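Long-range contacts in succinylglutamate desuccinylase/aspartoacylase (Ruegeria sp. TM1040, PDB 3NA6), which probably hydrolyses the amide bond of an N-acylated amino acid, as a metal-dependent deacylase of the succinylglutamate desuccinylase/aspartoacylase family: residues T42-G47 and E79-R84; A48-L53 and I234-L239; V67-L72 and L85-Y90; D139-F144 and K204-T209. All blocks are in the same frame, centred on the assembly; numbering follows the deposited sequence. Where two conformers were deposited one is given.

How the contacts relate
All four contacts reach the mixed main sheet of the catalytic domain, in which strands 36-46, 83-88, 51-55, 140-143 and 205-210 lie next to one another in that order. Contact 1 joins the first two, contact 3 lays helix 64-75 on strand 83-88, and contact 4 pairs the last two. Contacts 1 and 2, their centres about 9 Å apart, share a calcium ion; the centres of contacts 1 and 4 are about 18 Å apart, and these two do not touch. Along the chain, contacts 3 and 4 both fall between the segments of contact 2, in which the turn after helix 219-235 closes back on strand 51-55 and brings distant parts of the domain together.

Contact 1. Residues T42-G47 and E79-R84; sequences TVIQNG and EDVTGR. With CA (calcium ion), chain C.
Asn46 and Gly83 form an antiparallel hydrogen-bonded pair that fastens the end of strand 36-46 to the start of strand 83-88. Asn46 N donates to Gly83 O at 3.0 Å, and Gly83 N returns a bond of 2.8 Å to Asn46 O, both nearly straight. Beside it Gln45 and Arg84 make a non-hydrogen-bonded pair, where a CA-H contact sets Arg84 CA 3.2 Å from Ile44 O.

Among the side chains, Arg84 CD packs 3.9 Å from Val43 CG1 and also meets Gln45 OE1 at 3.4 Å, the amide and guanidinium planes standing 65° apart. A bend at chi3 (52°) carries the arginine head to its partners, NH1 to Leu13 O and NE to Thr51 OG1, while Gln45 NE2 is held by Asp16. With an alanine at this position, Leu13 O and Thr51 OG1 would probably lose their guanidinium donor and the flank of Val43 its cover. On the other face the Ile44 and Val81 side chains cross at about a right angle, with Ile44 CG2 3.7 Å from Val81 CG2.

At the edge of the contact Thr82 OG1 binds the calcium ion at 2.6 Å, and Gly237 O is the other protein ligand.

Thr76, in the loop after helix 64-75, touches both Ile44 and Val81; strand 17-26 flanks strand 36-46 on its far side, and strand 51-55 does the same for strand 83-88.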
# COMPACT_ATOMS: atom_id res chain seq x y z
N THR A 42 -13.45 28.50 -14.67
CA THR A 42 -13.79 29.39 -15.77
C THR A 42 -14.69 30.49 -15.23
O THR A 42 -15.61 30.23 -14.45
CB THR A 42 -14.51 28.63 -16.91
OG1 THR A 42 -13.59 27.82 -17.63
CG2 THR A 42 -15.13 29.62 -17.88
N VAL A 43 -14.40 31.73 -15.62
CA VAL A 43 -15.30 32.86 -15.32
C VAL A 43 -15.77 33.42 -16.63
O VAL A 43 -14.96 33.66 -17.55
CB VAL A 43 -14.62 33.96 -14.51
CG1 VAL A 43 -15.61 35.14 -14.27
CG2 VAL A 43 -14.09 33.38 -13.20
N ILE A 44 -17.10 33.57 -16.73
CA ILE A 44 -17.73 34.27 -17.86
C ILE A 44 -18.61 35.41 -17.31
O ILE A 44 -19.54 35.16 -16.54
CB ILE A 44 -18.60 33.31 -18.73
CG1 ILE A 44 -17.80 32.07 -19.15
CG2 ILE A 44 -19.17 34.07 -19.96
CD1 ILE A 44 -18.62 30.97 -19.85
N GLN A 45 -18.31 36.63 -17.74
CA GLN A 45 -18.96 37.84 -17.24
C GLN A 45 -19.26 38.82 -18.38
O GLN A 45 -18.44 39.04 -19.27
CB GLN A 45 -18.10 38.53 -16.19
CG GLN A 45 -18.61 39.91 -15.76
CD GLN A 45 -17.73 40.55 -14.74
OE1 GLN A 45 -17.57 40.05 -13.62
NE2 GLN A 45 -17.13 41.68 -15.12
N ASN A 46 -20.46 39.40 -18.34
CA ASN A 46 -20.91 40.29 -19.39
C ASN A 46 -22.15 41.03 -18.93
O ASN A 46 -23.05 40.42 -18.37
CB ASN A 46 -21.21 39.50 -20.65
CG ASN A 46 -21.61 40.39 -21.83
OD1 ASN A 46 -22.76 40.41 -22.24
ND2 ASN A 46 -20.65 41.13 -22.35
N GLY A 47 -22.18 42.33 -19.17
CA GLY A 47 -23.31 43.16 -18.80
C GLY A 47 -23.66 43.16 -17.33
O GLY A 47 -22.77 43.16 -16.47
N GLU A 79 -21.24 37.01 -24.83
CA GLU A 79 -22.40 37.71 -25.36
C GLU A 79 -23.75 37.05 -25.00
O GLU A 79 -24.78 37.67 -25.19
CB GLU A 79 -22.26 37.83 -26.89
CG GLU A 79 -21.60 36.61 -27.55
CD GLU A 79 -20.09 36.75 -27.79
OE1 GLU A 79 -19.29 36.72 -26.83
OE2 GLU A 79 -19.71 36.83 -28.99
N ASP A 80 -23.74 35.81 -24.54
CA ASP A 80 -24.96 35.08 -24.16
C ASP A 80 -25.33 35.34 -22.69
O ASP A 80 -26.41 34.93 -22.26
CB ASP A 80 -24.78 33.54 -24.24
CG ASP A 80 -24.32 33.02 -25.62
OD1 ASP A 80 -24.71 33.63 -26.65
OD2 ASP A 80 -23.62 31.94 -25.64
N VAL A 81 -24.41 35.94 -21.94
CA VAL A 81 -24.48 36.10 -20.49
C VAL A 81 -24.85 37.53 -20.11
O VAL A 81 -24.34 38.49 -20.71
CB VAL A 81 -23.10 35.73 -19.87
CG1 VAL A 81 -23.01 36.12 -18.40
CG2 VAL A 81 -22.85 34.24 -20.02
N THR A 82 -25.75 37.66 -19.13
CA THR A 82 -26.05 38.95 -18.46
C THR A 82 -25.87 38.74 -16.96
O THR A 82 -26.77 38.28 -16.26
CB THR A 82 -27.48 39.42 -18.77
OG1 THR A 82 -28.41 38.38 -18.44
CG2 THR A 82 -27.61 39.80 -20.28
N GLY A 83 -24.66 39.05 -16.48
CA GLY A 83 -24.25 38.69 -15.13
C GLY A 83 -22.90 38.00 -15.21
O GLY A 83 -22.06 38.35 -16.04
N ARG A 84 -22.72 37.02 -14.34
CA ARG A 84 -21.46 36.31 -14.21
C ARG A 84 -21.67 34.87 -13.86
O ARG A 84 -22.44 34.54 -12.95
CB ARG A 84 -20.60 36.95 -13.15
CG ARG A 84 -19.24 36.24 -12.95
CD ARG A 84 -18.26 37.07 -12.17
NE ARG A 84 -18.83 37.55 -10.90
CZ ARG A 84 -18.13 38.10 -9.92
NH1 ARG A 84 -16.81 38.24 -10.00
NH2 ARG A 84 -18.76 38.51 -8.83
CA CA C . -30.75 39.03 -17.56
O HOH W 1 -29.35 40.05 -15.60
O HOH W 2 -32.46 37.82 -18.90
O HOH W 3 -32.63 39.52 -15.92
O HOH W 4 -30.68 41.27 -18.73

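Contact 2. Residues A48-L53 and I234-L239; sequences AGKTAL and IHFGIL. With CA (calcium ion), chain C.
Phe236, at the end of helix 219-235, takes the aliphatic chain of Lys50 across its backbone. Lys50 CE comes to 3.5 Å from Phe236 O, and its CD to 4.1 Å from Phe236 CB, the two side chains crossing at about a right angle. Lys50 CG stands opposite its own carbonyl carbon (chi1 -67°), which sends the chain over the end of the helix. Phe236 O also accepts from a water at 2.7 Å, and the same water accepts a hydrogen bond from Lys50 N, so the two backbones are joined through solvent. The phenyl ring itself packs on Val140 and on Ala174 of helix 165-178.

Gly237 leaves the helix with a positive phi (77°), its N bonded to Ile234 O. This turn points Gly237 O at the calcium ion, 2.4 Å away. One of the four waters on the metal donates to Ala48 O at 2.8 Å, a second solvent link to residues 48-53.

Ile238 closes the contact with its CD1 end, which lies 3.5 Å from Ala52 CB and equally near Lys50 O. Its side chain also touches Leu85. An alanine here would stop short of Ala52 and is likely to leave a gap between the turn after the helix and the two strands it packs on.

The glycine turn is a Schellman motif, and it serves a largely hydrated calcium site that Thr82 OG1 completes; its ligands differ from the histidine and glutamate set expected for the catalytic zinc of this family.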
# COMPACT_ATOMS: atom_id res chain seq x y z
N ALA A 48 -24.96 43.15 -17.05
CA ALA A 48 -25.45 43.33 -15.71
C ALA A 48 -26.28 42.14 -15.29
O ALA A 48 -27.16 41.68 -16.03
CB ALA A 48 -26.27 44.63 -15.64
N GLY A 49 -26.00 41.64 -14.09
CA GLY A 49 -26.86 40.62 -13.51
C GLY A 49 -26.25 39.91 -12.33
O GLY A 49 -25.17 40.27 -11.84
N LYS A 50 -26.95 38.87 -11.90
CA LYS A 50 -26.47 38.04 -10.81
C LYS A 50 -25.16 37.33 -11.16
O LYS A 50 -24.82 37.10 -12.35
CB LYS A 50 -27.51 36.98 -10.47
CG LYS A 50 -28.83 37.45 -9.86
CD LYS A 50 -29.57 36.26 -9.31
CE LYS A 50 -31.07 36.46 -9.27
NZ LYS A 50 -31.51 37.23 -8.10
N THR A 51 -24.43 36.99 -10.10
CA THR A 51 -23.32 36.08 -10.19
C THR A 51 -23.79 34.76 -9.65
O THR A 51 -24.39 34.72 -8.57
CB THR A 51 -22.11 36.55 -9.37
OG1 THR A 51 -21.58 37.76 -9.94
CG2 THR A 51 -21.02 35.41 -9.31
N ALA A 52 -23.56 33.69 -10.40
CA ALA A 52 -23.81 32.32 -9.95
C ALA A 52 -22.49 31.60 -9.80
O ALA A 52 -21.62 31.65 -10.68
CB ALA A 52 -24.73 31.56 -10.90
N LEU A 53 -22.36 30.91 -8.66
CA LEU A 53 -21.25 30.03 -8.38
C LEU A 53 -21.71 28.59 -8.57
O LEU A 53 -22.60 28.09 -7.85
CB LEU A 53 -20.72 30.27 -6.98
CG LEU A 53 -19.46 29.49 -6.55
CD1 LEU A 53 -18.23 29.80 -7.45
CD2 LEU A 53 -19.15 29.77 -5.08
N ILE A 234 -31.47 30.55 -16.52
CA ILE A 234 -32.55 31.40 -17.06
C ILE A 234 -33.39 32.01 -15.91
O ILE A 234 -33.66 33.21 -15.91
CB ILE A 234 -33.46 30.64 -18.05
CG1 ILE A 234 -32.67 30.26 -19.32
CG2 ILE A 234 -34.70 31.51 -18.46
CD1 ILE A 234 -33.38 29.20 -20.28
N HIS A 235 -33.79 31.18 -14.95
CA HIS A 235 -34.55 31.61 -13.76
C HIS A 235 -33.82 32.75 -13.03
O HIS A 235 -34.45 33.74 -12.59
CB HIS A 235 -34.75 30.40 -12.83
CG HIS A 235 -35.51 30.68 -11.55
ND1 HIS A 235 -36.89 30.78 -11.50
CD2 HIS A 235 -35.07 30.87 -10.28
CE1 HIS A 235 -37.26 31.01 -10.25
NE2 HIS A 235 -36.18 31.07 -9.49
N PHE A 236 -32.49 32.64 -12.94
CA PHE A 236 -31.66 33.66 -12.27
C PHE A 236 -31.34 34.86 -13.17
O PHE A 236 -30.65 35.79 -12.73
CB PHE A 236 -30.34 33.04 -11.76
CG PHE A 236 -30.51 31.97 -10.69
CD1 PHE A 236 -31.43 32.12 -9.66
CD2 PHE A 236 -29.70 30.84 -10.70
CE1 PHE A 236 -31.54 31.15 -8.65
CE2 PHE A 236 -29.82 29.87 -9.69
CZ PHE A 236 -30.76 30.03 -8.69
N GLY A 237 -31.79 34.82 -14.41
CA GLY A 237 -31.63 35.93 -15.33
C GLY A 237 -30.24 36.05 -15.93
O GLY A 237 -29.91 37.07 -16.53
N ILE A 238 -29.41 35.02 -15.81
CA ILE A 238 -28.04 35.12 -16.29
C ILE A 238 -27.91 34.69 -17.75
O ILE A 238 -27.09 35.26 -18.51
CB ILE A 238 -27.07 34.30 -15.39
CG1 ILE A 238 -27.20 34.76 -13.93
CG2 ILE A 238 -25.64 34.43 -15.91
CD1 ILE A 238 -26.34 33.98 -12.86
N LEU A 239 -28.67 33.65 -18.12
CA LEU A 239 -28.78 33.18 -19.51
C LEU A 239 -30.19 33.53 -19.96
O LEU A 239 -31.06 33.79 -19.12
CB LEU A 239 -28.55 31.66 -19.65
CG LEU A 239 -27.17 31.10 -19.32
CD1 LEU A 239 -27.07 29.56 -19.54
CD2 LEU A 239 -26.11 31.80 -20.17
CA CA C . -30.75 39.03 -17.56
O HOH W 1 -29.35 40.05 -15.60
O HOH W 5 -29.62 38.22 -13.35
O HOH W 2 -32.46 37.82 -18.90
O HOH W 3 -32.63 39.52 -15.92
O HOH W 4 -30.68 41.27 -18.73

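Contact 3. Residues V67-L72 and L85-Y90; sequences VALQEL and LIIVPY
Leu69 CB rests between Ile87, near the end of the strand, and Pro89, just after it, 3.9 Å from both Ile87 CG2 and Pro89 CB. One turn further on, Leu72 CD2 meets Ile87 CD1 at 3.7 Å and, more loosely, Leu85 CD1 at 4.1 Å. Ile87 thus touches both leucines with different branches: CG2, set anti to the backbone N, goes to Leu69, while the extended arm through CG1 (chi2 177°) carries CD1 to Leu72.

Gln70 works at the polar end. Its chain folds back at chi2 (-75°), bringing OE1 to 3.6 Å from Pro89 CG and NE2 to 3.0 Å from Tyr90 OH. The amide plane is turned 78° from the tyrosine ring, and Pro89 CB sits over the centre of one face of that ring, so proline is packed between glutamine, leucine and tyrosine.

These residues belong to the beta-alpha-beta unit of strand 51-55, helix 64-75 and strand 83-88, the helix crossing its strand with the axes 8.5 Å apart. Leu54 of the neighbouring strand and Leu229 of helix 219-235 touch both Leu69 and Leu72. At the far end, Arg292 O of the second subunit is bonded to Gln70 NE2, and Ser289 O of that subunit to Tyr90 OH.

The chemistry therefore changes along residues 85-90, from apolar packing at Leu85 and Ile87 to Tyr90, where the neighbouring polar ends of Gln70 and Tyr90 are met by backbone carbonyls of another chain and link the domain core to the interface with the second subunit.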
# COMPACT_ATOMS: atom_id res chain seq x y z
N VAL A 67 -19.82 16.95 -16.02
CA VAL A 67 -20.09 16.93 -17.46
C VAL A 67 -20.82 18.21 -17.88
O VAL A 67 -20.42 18.89 -18.85
CB VAL A 67 -20.87 15.67 -17.87
CG1 VAL A 67 -21.35 15.78 -19.34
CG2 VAL A 67 -20.01 14.42 -17.66
N ALA A 68 -21.90 18.54 -17.17
CA ALA A 68 -22.71 19.73 -17.51
C ALA A 68 -21.90 21.02 -17.41
O ALA A 68 -22.04 21.93 -18.26
CB ALA A 68 -23.97 19.80 -16.60
N LEU A 69 -21.01 21.08 -16.41
CA LEU A 69 -20.22 22.29 -16.15
C LEU A 69 -19.04 22.41 -17.10
O LEU A 69 -18.72 23.53 -17.54
CB LEU A 69 -19.77 22.39 -14.68
CG LEU A 69 -20.94 22.56 -13.69
CD1 LEU A 69 -20.54 22.41 -12.20
CD2 LEU A 69 -21.57 23.96 -13.91
N GLN A 70 -18.42 21.28 -17.47
CA GLN A 70 -17.36 21.38 -18.46
C GLN A 70 -17.96 21.89 -19.78
O GLN A 70 -17.37 22.74 -20.42
CB GLN A 70 -16.63 20.06 -18.72
CG GLN A 70 -15.59 19.70 -17.69
CD GLN A 70 -14.30 20.55 -17.82
OE1 GLN A 70 -14.35 21.78 -17.90
NE2 GLN A 70 -13.18 19.90 -17.83
N GLU A 71 -19.13 21.38 -20.16
CA GLU A 71 -19.75 21.82 -21.42
C GLU A 71 -20.13 23.30 -21.33
O GLU A 71 -19.87 24.08 -22.24
CB GLU A 71 -20.96 20.99 -21.75
CG GLU A 71 -21.55 21.32 -23.11
CD GLU A 71 -22.85 20.61 -23.35
OE1 GLU A 71 -22.83 19.42 -23.73
OE2 GLU A 71 -23.89 21.25 -23.19
N LEU A 72 -20.72 23.69 -20.21
CA LEU A 72 -21.06 25.10 -20.00
C LEU A 72 -19.82 25.99 -20.14
O LEU A 72 -19.87 27.00 -20.84
CB LEU A 72 -21.70 25.32 -18.61
CG LEU A 72 -22.37 26.70 -18.45
CD1 LEU A 72 -23.70 26.77 -19.24
CD2 LEU A 72 -22.58 27.02 -17.00
N LEU A 85 -20.96 34.00 -14.58
CA LEU A 85 -20.85 32.59 -14.20
C LEU A 85 -19.45 32.32 -13.63
O LEU A 85 -18.47 32.60 -14.27
CB LEU A 85 -21.10 31.71 -15.44
CG LEU A 85 -22.44 31.88 -16.15
CD1 LEU A 85 -22.42 31.12 -17.49
CD2 LEU A 85 -23.60 31.40 -15.27
N ILE A 86 -19.34 31.79 -12.41
CA ILE A 86 -18.05 31.28 -11.90
C ILE A 86 -18.22 29.75 -11.86
O ILE A 86 -19.01 29.23 -11.04
CB ILE A 86 -17.72 31.81 -10.51
CG1 ILE A 86 -17.63 33.34 -10.55
CG2 ILE A 86 -16.38 31.24 -10.02
CD1 ILE A 86 -17.55 34.02 -9.18
N ILE A 87 -17.51 29.07 -12.77
CA ILE A 87 -17.71 27.65 -13.04
C ILE A 87 -16.49 26.85 -12.54
O ILE A 87 -15.38 27.05 -13.01
CB ILE A 87 -17.85 27.39 -14.55
CG1 ILE A 87 -18.89 28.35 -15.16
CG2 ILE A 87 -18.18 25.90 -14.79
CD1 ILE A 87 -19.08 28.23 -16.70
N VAL A 88 -16.73 25.93 -11.62
CA VAL A 88 -15.70 25.05 -11.04
C VAL A 88 -16.24 23.61 -11.17
O VAL A 88 -16.94 23.12 -10.29
CB VAL A 88 -15.48 25.40 -9.56
CG1 VAL A 88 -14.39 24.53 -8.90
CG2 VAL A 88 -15.12 26.90 -9.43
N PRO A 89 -15.95 22.95 -12.29
CA PRO A 89 -16.54 21.61 -12.52
C PRO A 89 -16.04 20.55 -11.55
O PRO A 89 -16.75 19.58 -11.30
CB PRO A 89 -16.12 21.26 -13.95
CG PRO A 89 -15.36 22.44 -14.48
CD PRO A 89 -15.09 23.40 -13.39
N TYR A 90 -14.82 20.73 -11.05
CA TYR A 90 -14.19 19.79 -10.15
C TYR A 90 -13.83 20.50 -8.83
O TYR A 90 -12.75 21.00 -8.65
CB TYR A 90 -12.95 19.19 -10.81
CG TYR A 90 -13.09 18.74 -12.23
CD1 TYR A 90 -14.09 17.87 -12.62
CD2 TYR A 90 -12.15 19.13 -13.19
CE1 TYR A 90 -14.17 17.40 -13.97
CE2 TYR A 90 -12.20 18.67 -14.51
CZ TYR A 90 -13.25 17.81 -14.90
OH TYR A 90 -13.31 17.36 -16.22

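Contact 4. Residues D139-F144 and K204-T209; sequences DVAVDF and KVLVTT
Val142 and Val207 lie abreast in two parallel strands, 140-143 and 205-210, in the parallel part of the main sheet. Three backbone bonds join the strands: Ala141 N to Val205 O at 3.0 Å, Val207 N to Ala141 O at 2.9 Å, and Asp143 N to Val207 O at 3.0 Å. The middle donor approaches in the plane of the Ala141 carbonyl.

The valines point the same way. Val142 CG1 (chi1 -175°) and Val207 CG1 (chi1 163°) both stand anti to their backbone N, which brings the two methyls within 3.8 Å of each other, and Val140 and Val205 form a similar pair on that face. Helix 165-178 packs on Val205 and Val207 through Ala174, while Val232 of helix 219-235 touches Val142.

This sheet is the core of the catalytic domain, of the zinc exopeptidase clan, and the C-terminal end of strand 140-143 leads to its probable metal site.

At the N-terminal end the strands part: a water bridges them, donating to Asp139 O and accepting from Val205 N. Lys204 CG stays 3.4 Å from Asp139 O, and its extended chain takes NZ to the carbonyls of Ala138 and Leu135.

At the other end Asp143 OD2 is hydrogen-bonded to His145 NE2, a histidine that probably belongs to an unoccupied metal site with His59 and Glu62, and a water links the same carboxylate oxygen to Thr208 OG1. Asp143 OD1 is held by Thr55 OG1. Beyond it Thr209 OG1 sits 3.5 Å from Phe144 CA and is bonded to His145 O.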
# COMPACT_ATOMS: atom_id res chain seq x y z
N ASP A 139 -24.38 35.70 -5.85
CA ASP A 139 -25.76 35.86 -5.39
C ASP A 139 -26.47 34.52 -5.18
O ASP A 139 -27.33 34.37 -4.27
CB ASP A 139 -26.50 36.72 -6.40
CG ASP A 139 -25.84 38.06 -6.58
OD1 ASP A 139 -25.82 38.84 -5.61
OD2 ASP A 139 -25.27 38.31 -7.67
N VAL A 140 -26.10 33.55 -6.00
CA VAL A 140 -26.74 32.23 -5.97
C VAL A 140 -25.68 31.16 -6.17
O VAL A 140 -24.57 31.45 -6.65
CB VAL A 140 -27.84 32.13 -7.06
CG1 VAL A 140 -28.84 33.24 -6.84
CG2 VAL A 140 -27.25 32.21 -8.48
N ALA A 141 -25.99 29.94 -5.77
CA ALA A 141 -25.08 28.80 -5.95
C ALA A 141 -25.85 27.58 -6.46
O ALA A 141 -26.97 27.32 -6.04
CB ALA A 141 -24.36 28.44 -4.65
N VAL A 142 -25.20 26.81 -7.33
CA VAL A 142 -25.68 25.51 -7.79
C VAL A 142 -24.59 24.50 -7.54
O VAL A 142 -23.47 24.65 -8.04
CB VAL A 142 -26.06 25.49 -9.29
CG1 VAL A 142 -26.67 24.13 -9.65
CG2 VAL A 142 -27.03 26.61 -9.60
N ASP A 143 -24.89 23.52 -6.68
CA ASP A 143 -23.96 22.48 -6.26
C ASP A 143 -24.52 21.09 -6.57
O ASP A 143 -25.46 20.63 -5.92
CB ASP A 143 -23.65 22.60 -4.74
CG ASP A 143 -22.51 21.68 -4.29
OD1 ASP A 143 -21.43 21.61 -4.92
OD2 ASP A 143 -22.70 21.01 -3.26
N PHE A 144 -23.91 20.42 -7.54
CA PHE A 144 -24.39 19.14 -8.07
C PHE A 144 -23.87 18.00 -7.22
O PHE A 144 -22.69 17.97 -6.87
CB PHE A 144 -23.86 18.90 -9.50
CG PHE A 144 -24.53 19.72 -10.55
CD1 PHE A 144 -25.65 19.25 -11.19
CD2 PHE A 144 -24.03 20.97 -10.92
CE1 PHE A 144 -26.26 19.98 -12.19
CE2 PHE A 144 -24.64 21.71 -11.90
CZ PHE A 144 -25.76 21.21 -12.55
N LYS A 204 -28.66 33.34 0.76
CA LYS A 204 -28.55 33.10 -0.68
C LYS A 204 -29.20 31.81 -1.14
O LYS A 204 -29.20 30.80 -0.43
CB LYS A 204 -27.07 33.13 -1.11
CG LYS A 204 -26.48 34.52 -1.02
CD LYS A 204 -24.97 34.57 -1.14
CE LYS A 204 -24.47 35.98 -0.96
NZ LYS A 204 -23.02 36.05 -1.08
N VAL A 205 -29.82 31.86 -2.32
CA VAL A 205 -30.45 30.70 -2.93
C VAL A 205 -29.42 29.64 -3.29
O VAL A 205 -28.37 29.94 -3.89
CB VAL A 205 -31.28 31.07 -4.20
CG1 VAL A 205 -31.71 29.82 -4.94
CG2 VAL A 205 -32.48 31.87 -3.80
N LEU A 206 -29.72 28.41 -2.90
CA LEU A 206 -28.91 27.27 -3.21
C LEU A 206 -29.78 26.28 -3.99
O LEU A 206 -30.92 26.01 -3.60
CB LEU A 206 -28.38 26.58 -1.94
CG LEU A 206 -27.78 25.21 -2.29
CD1 LEU A 206 -26.26 25.31 -2.49
CD2 LEU A 206 -28.20 24.15 -1.30
N VAL A 207 -29.23 25.75 -5.09
CA VAL A 207 -29.87 24.68 -5.88
C VAL A 207 -28.97 23.46 -5.74
O VAL A 207 -27.74 23.55 -5.89
CB VAL A 207 -29.98 25.13 -7.37
CG1 VAL A 207 -30.23 23.97 -8.31
CG2 VAL A 207 -31.05 26.19 -7.49
N THR A 208 -29.54 22.34 -5.33
CA THR A 208 -28.77 21.13 -5.16
C THR A 208 -29.52 19.95 -5.76
O THR A 208 -30.72 20.02 -6.03
CB THR A 208 -28.33 20.89 -3.69
OG1 THR A 208 -27.37 19.82 -3.64
CG2 THR A 208 -29.51 20.57 -2.77
N THR A 209 -28.77 18.88 -6.03
CA THR A 209 -29.32 17.70 -6.67
C THR A 209 -28.83 16.36 -6.08
O THR A 209 -27.84 16.28 -5.30
CB THR A 209 -28.85 17.66 -8.11
OG1 THR A 209 -27.45 17.39 -8.12
CG2 THR A 209 -29.08 18.96 -8.83
O HOH W 6 -30.09 34.44 -3.76
O HOH W 7 -24.97 20.65 -2.26